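Local coordinates for protein acyl-coenzyme A oxidase acox-1.2 (Caenorhabditis elegans, PDB 5K3J) that catalyses the FAD-dependent desaturation of ascaroside-CoA side chains, the first step of peroxisomal beta-oxidation in pheromone biosynthesis, with oxygen reduced to hydrogen peroxide, at residues A[440-445]-A[528-533]; A[495-500]-A[520-525]. All coordinates share one frame; numbering follows the deposited sequence.

In the fold
Contacts 1 and 2 lie side by side in the helical C-terminal half of the oxidase, their centres about 9 Å apart. Both use helix 520-543: its first turns, 520-525, pack on helix 481-507 in contact 2, and the following turns, 528-533, face helix 435-450 in contact 1. Along the chain the order is 440-445, 495-500, 520-525 and 528-533, which places contact 2 within the span bridged by contact 1. The two meet where A443 CB packs on L523 O at 3.5 Å. Helix 520-543 thus ties the region called C-alpha1 to the C-terminal acyl-CoA oxidase region, with ascaroside-CoA beyond helix 435-450 and ATP beside R525 and R528 of helix 520-543.

Contact 1 (A[440-445]-A[528-533]); sequences LQLARY and RLHTRL. With 6QA (~{S}-[2-[3-[[(2~{R})-4-[[[(2~{R},3~{S},4~{R},5~{R})-5-(6-aminopurin-9-yl)-4-oxidanyl-3-phosphonooxy-oxolan-2-yl]methoxy-oxidanyl-phosphoryl]oxy-oxidanyl-phosphoryl]oxy-3,3-dimethyl-2-oxidanyl-butanoyl]amino]propanoylamino]ethyl] 5-[(2~{R},3~{R},5~{R},6~{S})-6-methyl-3,5-bis(oxidanyl)oxan-2-yl]oxypentanethioate), chain E.
L442 and T531 meet methyl to methyl in the interior, L442 CD2 lying 3.4 Å from T531 CG2. L442 carries its CG anti to the backbone N (chi1 165°), which sends the branched end across to helix 520-543. This is the close part of the contact; the H530 ring stands farther off, its CD2 4.5 Å from L442 CD1, and its ND1 is hydrogen-bonded to Y467 OH. The other flank of segment 440-445 faces the ascaroside-CoA. There the Q441 side chain, bent at chi2 (-78°), lies against the pantoyl gem-dimethyl group, with CG 3.7 Å from C23 of the ligand, while OE1 is hydrogen-bonded to H382. With an alanine in place of Q441, H382 would probably lose its amide partner and the two methyls their packing surface. R444, partly exposed on this more open side, brings NH2 to 3.2 Å from O51 of the ribose phosphate and makes a cation-pi contact with W516. The chemistry is therefore divided: between the two segments only methyl and ring carbons meet, without a hydrogen bond, whereas Q441 and R444 turn to the CoA ligand and R528 to a phosphate of ATP.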
loop_
_atom_site.group_PDB
_atom_site.type_symbol
_atom_site.label_atom_id
_atom_site.label_comp_id
_atom_site.label_asym_id
_atom_site.label_seq_id
_atom_site.Cartn_x
_atom_site.Cartn_y
_atom_site.Cartn_z
ATOM N N LEU A 440 -16.199 -6.120 12.951
ATOM C CA LEU A 440 -17.513 -6.712 13.161
ATOM C C LEU A 440 -17.630 -7.350 14.538
ATOM O O LEU A 440 -18.727 -7.481 15.075
ATOM C CB LEU A 440 -17.808 -7.750 12.076
ATOM C CG LEU A 440 -18.282 -7.156 10.750
ATOM C CD1 LEU A 440 -18.375 -8.224 9.671
ATOM C CD2 LEU A 440 -19.624 -6.469 10.953
ATOM N N GLN A 441 -16.495 -7.748 15.098
ATOM C CA GLN A 441 -16.461 -8.335 16.434
ATOM C C GLN A 441 -16.759 -7.288 17.498
ATOM O O GLN A 441 -17.476 -7.556 18.461
ATOM C CB GLN A 441 -15.103 -8.987 16.697
ATOM C CG GLN A 441 -15.055 -10.470 16.385
ATOM C CD GLN A 441 -15.706 -11.309 17.465
ATOM O OE1 GLN A 441 -15.060 -11.696 18.437
ATOM N NE2 GLN A 441 -16.988 -11.607 17.292
ATOM N N LEU A 442 -16.202 -6.095 17.318
ATOM C CA LEU A 442 -16.449 -4.985 18.230
ATOM C C LEU A 442 -17.879 -4.475 18.081
ATOM O O LEU A 442 -18.487 -3.999 19.040
ATOM C CB LEU A 442 -15.451 -3.853 17.974
ATOM C CG LEU A 442 -15.747 -2.472 18.566
ATOM C CD1 LEU A 442 -15.852 -2.531 20.080
ATOM C CD2 LEU A 442 -14.674 -1.498 18.150
ATOM N N ALA A 443 -18.408 -4.591 16.868
ATOM C CA ALA A 443 -19.769 -4.168 16.570
ATOM C C ALA A 443 -20.785 -4.992 17.356
ATOM O O ALA A 443 -21.856 -4.496 17.705
ATOM C CB ALA A 443 -20.038 -4.275 15.083
ATOM N N ARG A 444 -20.447 -6.249 17.626
ATOM C CA ARG A 444 -21.306 -7.115 18.426
ATOM C C ARG A 444 -21.320 -6.660 19.880
ATOM O O ARG A 444 -22.339 -6.753 20.563
ATOM C CB ARG A 444 -20.849 -8.570 18.329
ATOM C CG ARG A 444 -21.174 -9.221 17.001
ATOM C CD ARG A 444 -21.697 -10.629 17.196
ATOM N NE ARG A 444 -22.362 -11.149 16.006
ATOM C CZ ARG A 444 -23.580 -11.682 16.009
ATOM N NH1 ARG A 444 -24.112 -12.137 14.882
ATOM N NH2 ARG A 444 -24.266 -11.764 17.143
ATOM N N TYR A 445 -20.178 -6.166 20.343
ATOM C CA TYR A 445 -20.052 -5.649 21.699
ATOM C C TYR A 445 -20.715 -4.286 21.806
ATOM O O TYR A 445 -21.043 -3.830 22.899
ATOM C CB TYR A 445 -18.576 -5.583 22.091
ATOM C CG TYR A 445 -18.216 -4.680 23.258
ATOM C CD1 TYR A 445 -18.267 -5.140 24.571
ATOM C CD2 TYR A 445 -17.775 -3.379 23.039
ATOM C CE1 TYR A 445 -17.917 -4.315 25.634
ATOM C CE2 TYR A 445 -17.425 -2.553 24.091
ATOM C CZ TYR A 445 -17.497 -3.024 25.385
ATOM O OH TYR A 445 -17.148 -2.201 26.432
ATOM N N ARG A 528 -15.459 1.721 14.001
ATOM C CA ARG A 528 -14.409 2.695 13.700
ATOM C C ARG A 528 -14.558 3.983 14.505
ATOM O O ARG A 528 -13.586 4.485 15.068
ATOM C CB ARG A 528 -14.395 3.022 12.202
ATOM C CG ARG A 528 -13.587 2.050 11.360
ATOM C CD ARG A 528 -13.446 2.529 9.919
ATOM N NE ARG A 528 -14.437 1.922 9.033
ATOM C CZ ARG A 528 -15.590 2.489 8.699
ATOM N NH1 ARG A 528 -15.906 3.684 9.177
ATOM N NH2 ARG A 528 -16.429 1.862 7.884
ATOM N N LEU A 529 -15.775 4.511 14.559
ATOM C CA LEU A 529 -16.047 5.721 15.327
ATOM C C LEU A 529 -15.717 5.532 16.808
ATOM O O LEU A 529 -15.106 6.403 17.428
ATOM C CB LEU A 529 -17.508 6.145 15.155
ATOM C CG LEU A 529 -17.857 6.724 13.782
ATOM C CD1 LEU A 529 -19.351 6.967 13.652
ATOM C CD2 LEU A 529 -17.082 8.008 13.549
ATOM N N HIS A 530 -16.102 4.386 17.361
ATOM C CA HIS A 530 -15.896 4.099 18.779
ATOM C C HIS A 530 -14.413 4.094 19.164
ATOM O O HIS A 530 -14.026 4.707 20.160
ATOM C CB HIS A 530 -16.532 2.755 19.140
ATOM C CG HIS A 530 -16.344 2.359 20.573
ATOM N ND1 HIS A 530 -17.314 2.550 21.533
ATOM C CD2 HIS A 530 -15.296 1.782 21.206
ATOM C CE1 HIS A 530 -16.872 2.106 22.696
ATOM N NE2 HIS A 530 -15.649 1.636 22.526
ATOM N N THR A 531 -13.587 3.409 18.375
ATOM C CA THR A 531 -12.158 3.293 18.676
ATOM C C THR A 531 -11.389 4.577 18.416
ATOM O O THR A 531 -10.355 4.824 19.034
ATOM C CB THR A 531 -11.475 2.185 17.857
ATOM O OG1 THR A 531 -11.033 2.716 16.601
ATOM C CG2 THR A 531 -12.414 1.035 17.625
ATOM N N ARG A 532 -11.871 5.378 17.474
ATOM C CA ARG A 532 -11.222 6.646 17.196
ATOM C C ARG A 532 -11.443 7.577 18.374
ATOM O O ARG A 532 -10.575 8.375 18.721
ATOM C CB ARG A 532 -11.747 7.267 15.903
ATOM C CG ARG A 532 -11.243 6.579 14.644
ATOM C CD ARG A 532 -10.687 7.584 13.655
ATOM N NE ARG A 532 -11.406 7.553 12.387
ATOM C CZ ARG A 532 -11.135 8.352 11.362
ATOM N NH1 ARG A 532 -10.158 9.245 11.456
ATOM N NH2 ARG A 532 -11.837 8.262 10.240
ATOM N N LEU A 533 -12.615 7.461 18.987
ATOM C CA LEU A 533 -12.911 8.189 20.211
ATOM C C LEU A 533 -11.933 7.786 21.304
ATOM O O LEU A 533 -11.404 8.638 22.017
ATOM C CB LEU A 533 -14.354 7.935 20.660
ATOM C CG LEU A 533 -14.733 8.274 22.105
ATOM C CD1 LEU A 533 -14.484 9.742 22.432
ATOM C CD2 LEU A 533 -16.185 7.913 22.373
HETATM P P26 6QA E . -15.310 -18.321 16.935
HETATM P P29 6QA E . -18.023 -18.363 18.257
HETATM P P50 6QA E . -21.437 -12.638 20.448
HETATM O O01 6QA E . 3.440 -7.790 14.407
HETATM C C02 6QA E . 3.231 -8.962 15.226
HETATM C C03 6QA E . 3.223 -10.099 14.191
HETATM O O04 6QA E . 2.752 -11.254 14.715
HETATM C C05 6QA E . 1.368 -11.352 14.827
HETATM C C06 6QA E . 0.909 -12.583 13.997
HETATM C C07 6QA E . -0.337 -13.177 14.694
HETATM C C08 6QA E . -0.458 -14.650 14.309
HETATM C C09 6QA E . -1.750 -14.924 13.659
HETATM S S10 6QA E . -2.678 -16.355 14.415
HETATM C C11 6QA E . -4.392 -15.967 14.867
HETATM C C12 6QA E . -4.967 -14.724 14.253
HETATM N N13 6QA E . -6.217 -15.064 13.685
HETATM C C14 6QA E . -7.453 -14.489 14.176
HETATM C C15 6QA E . -8.821 -14.878 13.511
HETATM C C16 6QA E . -9.739 -15.469 14.634
HETATM N N17 6QA E . -11.103 -14.910 14.572
HETATM C C18 6QA E . -12.191 -15.697 15.166
HETATM C C19 6QA E . -13.614 -15.146 15.121
HETATM O O20 6QA E . -13.636 -13.982 14.326
HETATM C C21 6QA E . -14.141 -14.804 16.544
HETATM C C22 6QA E . -15.661 -14.411 16.283
HETATM C C23 6QA E . -13.276 -13.648 17.147
HETATM C C24 6QA E . -14.123 -15.952 17.548
HETATM O O25 6QA E . -15.323 -16.749 17.483
HETATM O O27 6QA E . -14.882 -18.441 15.465
HETATM O O28 6QA E . -16.906 -18.890 17.139
HETATM O O30 6QA E . -18.194 -19.487 19.284
HETATM O O31 6QA E . -17.492 -16.921 18.937
HETATM C C32 6QA E . -18.255 -15.775 18.910
HETATM C C33 6QA E . -18.857 -15.580 20.364
HETATM O O34 6QA E . -17.977 -15.826 21.258
HETATM C C35 6QA E . -17.615 -14.461 22.066
HETATM N N36 6QA E . -16.159 -14.254 22.009
HETATM C C37 6QA E . -15.388 -14.393 20.927
HETATM N N38 6QA E . -14.109 -14.144 21.213
HETATM C C39 6QA E . -14.037 -13.833 22.540
HETATM C C40 6QA E . -15.333 -13.908 23.053
HETATM N N41 6QA E . -15.541 -13.645 24.372
HETATM C C42 6QA E . -14.514 -13.315 25.155
HETATM N N43 6QA E . -13.248 -13.237 24.696
HETATM C C44 6QA E . -12.970 -13.485 23.416
HETATM N N45 6QA E . -11.593 -13.401 22.918
HETATM C C46 6QA E . -18.281 -13.488 21.525
HETATM O O47 6QA E . -19.060 -12.744 22.568
HETATM C C48 6QA E . -19.249 -14.099 20.516
HETATM O O49 6QA E . -20.569 -13.997 20.940
HETATM O O51 6QA E . -22.563 -13.079 19.561
HETATM O O52 6QA E . -20.513 -11.674 19.686
HETATM O O53 6QA E . -21.960 -11.915 21.659
HETATM O O54 6QA E . -19.337 -18.113 17.561
HETATM O O55 6QA E . -14.381 -19.160 17.793
HETATM O O56 6QA E . -11.962 -16.762 15.660
HETATM O O57 6QA E . -7.463 -13.727 15.083
HETATM O O58 6QA E . -2.075 -14.228 12.704
HETATM O O59 6QA E . 4.562 -10.363 13.692
HETATM C C60 6QA E . 5.488 -10.667 14.741
HETATM C C61 6QA E . 6.766 -10.990 13.999
HETATM C C62 6QA E . 5.591 -9.488 15.744
HETATM C C63 6QA E . 4.276 -9.086 16.261
HETATM O O64 6QA E . 6.425 -9.900 16.883
#

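Contact 2 (A[495-500]-A[520-525]). With ATP (adenosine-5'-triphosphate), chain D.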
loop_
_atom_site.group_PDB
_atom_site.type_symbol
_atom_site.label_atom_id
_atom_site.label_comp_id
_atom_site.label_asym_id
_atom_site.label_seq_id
_atom_site.Cartn_x
_atom_site.Cartn_y
_atom_site.Cartn_z
ATOM N N ALA A 495 -23.814 4.189 16.547
ATOM C CA ALA A 495 -23.975 2.962 17.327
ATOM C C ALA A 495 -25.440 2.551 17.431
ATOM O O ALA A 495 -25.801 1.418 17.112
ATOM C CB ALA A 495 -23.375 3.135 18.717
ATOM N N TRP A 496 -26.278 3.480 17.881
ATOM C CA TRP A 496 -27.719 3.271 17.918
ATOM C C TRP A 496 -28.287 3.122 16.513
ATOM O O TRP A 496 -29.087 2.226 16.243
ATOM C CB TRP A 496 -28.410 4.431 18.636
ATOM C CG TRP A 496 -28.332 4.358 20.122
ATOM C CD1 TRP A 496 -27.346 4.865 20.918
ATOM C CD2 TRP A 496 -29.284 3.748 20.998
ATOM N NE1 TRP A 496 -27.626 4.605 22.237
ATOM C CE2 TRP A 496 -28.810 3.920 22.313
ATOM C CE3 TRP A 496 -30.492 3.071 20.800
ATOM C CZ2 TRP A 496 -29.499 3.440 23.425
ATOM C CZ3 TRP A 496 -31.174 2.596 21.904
ATOM C CH2 TRP A 496 -30.677 2.783 23.200
ATOM N N LYS A 497 -27.856 4.012 15.626
ATOM C CA LYS A 497 -28.340 4.062 14.251
ATOM C C LYS A 497 -28.144 2.732 13.530
ATOM O O LYS A 497 -28.997 2.311 12.751
ATOM C CB LYS A 497 -27.629 5.183 13.487
ATOM C CG LYS A 497 -28.347 5.681 12.239
ATOM C CD LYS A 497 -27.808 5.040 10.974
ATOM C CE LYS A 497 -28.433 5.681 9.748
ATOM N NZ LYS A 497 -28.123 7.136 9.647
ATOM N N ALA A 498 -27.020 2.073 13.795
ATOM C CA ALA A 498 -26.724 0.798 13.155
ATOM C C ALA A 498 -27.429 -0.355 13.865
ATOM O O ALA A 498 -27.909 -1.291 13.222
ATOM C CB ALA A 498 -25.220 0.559 13.113
ATOM N N THR A 499 -27.496 -0.280 15.190
ATOM C CA THR A 499 -28.128 -1.328 15.983
ATOM C C THR A 499 -29.615 -1.454 15.651
ATOM O O THR A 499 -30.121 -2.558 15.447
ATOM C CB THR A 499 -27.958 -1.072 17.496
ATOM O OG1 THR A 499 -26.576 -1.197 17.853
ATOM C CG2 THR A 499 -28.775 -2.072 18.305
ATOM N N GLU A 500 -30.303 -0.318 15.573
ATOM C CA GLU A 500 -31.742 -0.301 15.332
ATOM C C GLU A 500 -32.089 -0.743 13.914
ATOM O O GLU A 500 -33.185 -1.251 13.668
ATOM C CB GLU A 500 -32.306 1.095 15.598
ATOM C CG GLU A 500 -33.795 1.118 15.891
ATOM C CD GLU A 500 -34.115 1.811 17.200
ATOM O OE1 GLU A 500 -33.224 2.493 17.751
ATOM O OE2 GLU A 500 -35.259 1.671 17.682
ATOM N N ALA A 520 -24.048 -5.032 7.992
ATOM C CA ALA A 520 -22.645 -5.237 8.351
ATOM C C ALA A 520 -21.760 -4.011 8.131
ATOM O O ALA A 520 -20.797 -3.802 8.868
ATOM C CB ALA A 520 -22.081 -6.429 7.585
ATOM N N VAL A 521 -22.077 -3.202 7.124
ATOM C CA VAL A 521 -21.262 -2.027 6.824
ATOM C C VAL A 521 -21.491 -0.912 7.844
ATOM O O VAL A 521 -20.534 -0.309 8.329
ATOM C CB VAL A 521 -21.537 -1.485 5.411
ATOM C CG1 VAL A 521 -20.674 -0.261 5.141
ATOM C CG2 VAL A 521 -21.256 -2.555 4.374
ATOM N N GLU A 522 -22.755 -0.645 8.162
ATOM C CA GLU A 522 -23.104 0.354 9.171
ATOM C C GLU A 522 -22.457 0.029 10.508
ATOM O O GLU A 522 -21.956 0.914 11.204
ATOM C CB GLU A 522 -24.620 0.447 9.341
ATOM C CG GLU A 522 -25.332 1.088 8.166
ATOM C CD GLU A 522 -24.882 2.514 7.929
ATOM O OE1 GLU A 522 -24.732 3.265 8.918
ATOM O OE2 GLU A 522 -24.673 2.884 6.757
ATOM N N LEU A 523 -22.469 -1.255 10.853
ATOM C CA LEU A 523 -21.902 -1.740 12.104
ATOM C C LEU A 523 -20.399 -1.507 12.187
ATOM O O LEU A 523 -19.860 -1.267 13.266
ATOM C CB LEU A 523 -22.207 -3.227 12.267
ATOM C CG LEU A 523 -23.683 -3.590 12.420
ATOM C CD1 LEU A 523 -23.879 -5.068 12.172
ATOM C CD2 LEU A 523 -24.166 -3.211 13.802
ATOM N N THR A 524 -19.723 -1.588 11.047
ATOM C CA THR A 524 -18.286 -1.343 11.014
ATOM C C THR A 524 -17.989 0.150 11.073
ATOM O O THR A 524 -16.935 0.561 11.556
ATOM C CB THR A 524 -17.623 -1.932 9.756
ATOM O OG1 THR A 524 -18.240 -1.380 8.587
ATOM C CG2 THR A 524 -17.759 -3.445 9.733
ATOM N N ARG A 525 -18.916 0.961 10.572
ATOM C CA ARG A 525 -18.785 2.406 10.687
ATOM C C ARG A 525 -18.880 2.789 12.155
ATOM O O ARG A 525 -18.188 3.693 12.624
ATOM C CB ARG A 525 -19.865 3.127 9.880
ATOM C CG ARG A 525 -19.902 2.751 8.410
ATOM C CD ARG A 525 -21.027 3.479 7.693
ATOM N NE ARG A 525 -21.193 3.026 6.314
ATOM C CZ ARG A 525 -20.467 3.462 5.290
ATOM N NH1 ARG A 525 -19.512 4.363 5.483
ATOM N NH2 ARG A 525 -20.692 2.993 4.069
HETATM P PG ATP D . -16.417 6.208 7.053
HETATM O O1G ATP D . -17.394 5.838 8.143
HETATM O O2G ATP D . -17.036 6.293 5.676
HETATM O O3G ATP D . -15.500 7.356 7.401
HETATM P PB ATP D . -14.388 4.765 5.767
HETATM O O1B ATP D . -12.987 4.846 6.331
HETATM O O2B ATP D . -14.793 5.671 4.628
HETATM O O3B ATP D . -15.438 4.928 6.977
HETATM P PA ATP D . -15.902 2.882 4.393
HETATM O O1A ATP D . -16.833 1.952 5.138
HETATM O O2A ATP D . -16.430 4.174 3.817
HETATM O O3A ATP D . -14.659 3.235 5.352
HETATM O "O5'" ATP D . -15.185 2.057 3.215
HETATM C "C5'" ATP D . -14.128 2.646 2.457
HETATM C "C4'" ATP D . -13.105 1.552 2.208
HETATM O "O4'" ATP D . -12.127 1.519 3.254
HETATM C "C3'" ATP D . -13.804 0.204 2.181
HETATM O "O3'" ATP D . -13.511 -0.465 0.953
HETATM C "C2'" ATP D . -13.231 -0.563 3.353
HETATM O "O2'" ATP D . -12.969 -1.926 3.015
HETATM C "C1'" ATP D . -11.947 0.174 3.702
HETATM N N9 ATP D . -11.673 0.150 5.161
HETATM C C8 ATP D . -12.262 0.931 6.082
HETATM N N7 ATP D . -11.792 0.672 7.328
HETATM C C5 ATP D . -10.871 -0.301 7.214
HETATM C C6 ATP D . -9.989 -1.047 8.141
HETATM N N6 ATP D . -9.993 -0.799 9.475
HETATM N N1 ATP D . -9.174 -1.983 7.604
HETATM C C2 ATP D . -9.158 -2.239 6.282
HETATM N N3 ATP D . -9.932 -1.604 5.387
HETATM C C4 ATP D . -10.794 -0.640 5.784
#
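Segments 495-500 and 520-525 run nearly antiparallel, their axes 160° apart in direction and 8.6 Å apart at closest approach. The backbones come nearest at A498 and E522, whose CA atoms are separated by 5.4 Å, an approach that the small alanine side chain probably allows. A498 CB points at the partner helix and touches E522 CB at 3.8 Å, beside the E522 carbonyl oxygen, while the L523 methyl CD2 reaches the same alanine carbon at 4.0 Å. Next to this apolar patch the K497 and E522 chains pass at a slant, K497 CD being 4.1 Å from E522 OE1. K497 NZ does not pair with that carboxylate: it forms a salt bridge with D584 of the second subunit. E522, bent at chi2 (-61°), swings its carboxylate to the side, where OE2 forms a salt bridge with R525 NE one turn on, at 3.5 Å. The same carboxylate accepts hydrogen bonds from Q494 at OE1 and from Y591 of the second subunit at OE2. E522 is thus a second-shell residue that probably helps to orient R525, whose extended chain delivers the guanidinium to ATP. There O2G lies in the guanidinium plane at its edge, 3.1 Å from NH1, and O1A stands over one face. Helix 435-450 packs against both partners, through V447 on T499 and through A443 and L440 on L523 and T524, while the second subunit, with D584 and Y591 on its helix 581-597, closes over the side carrying K497, E522 and R525.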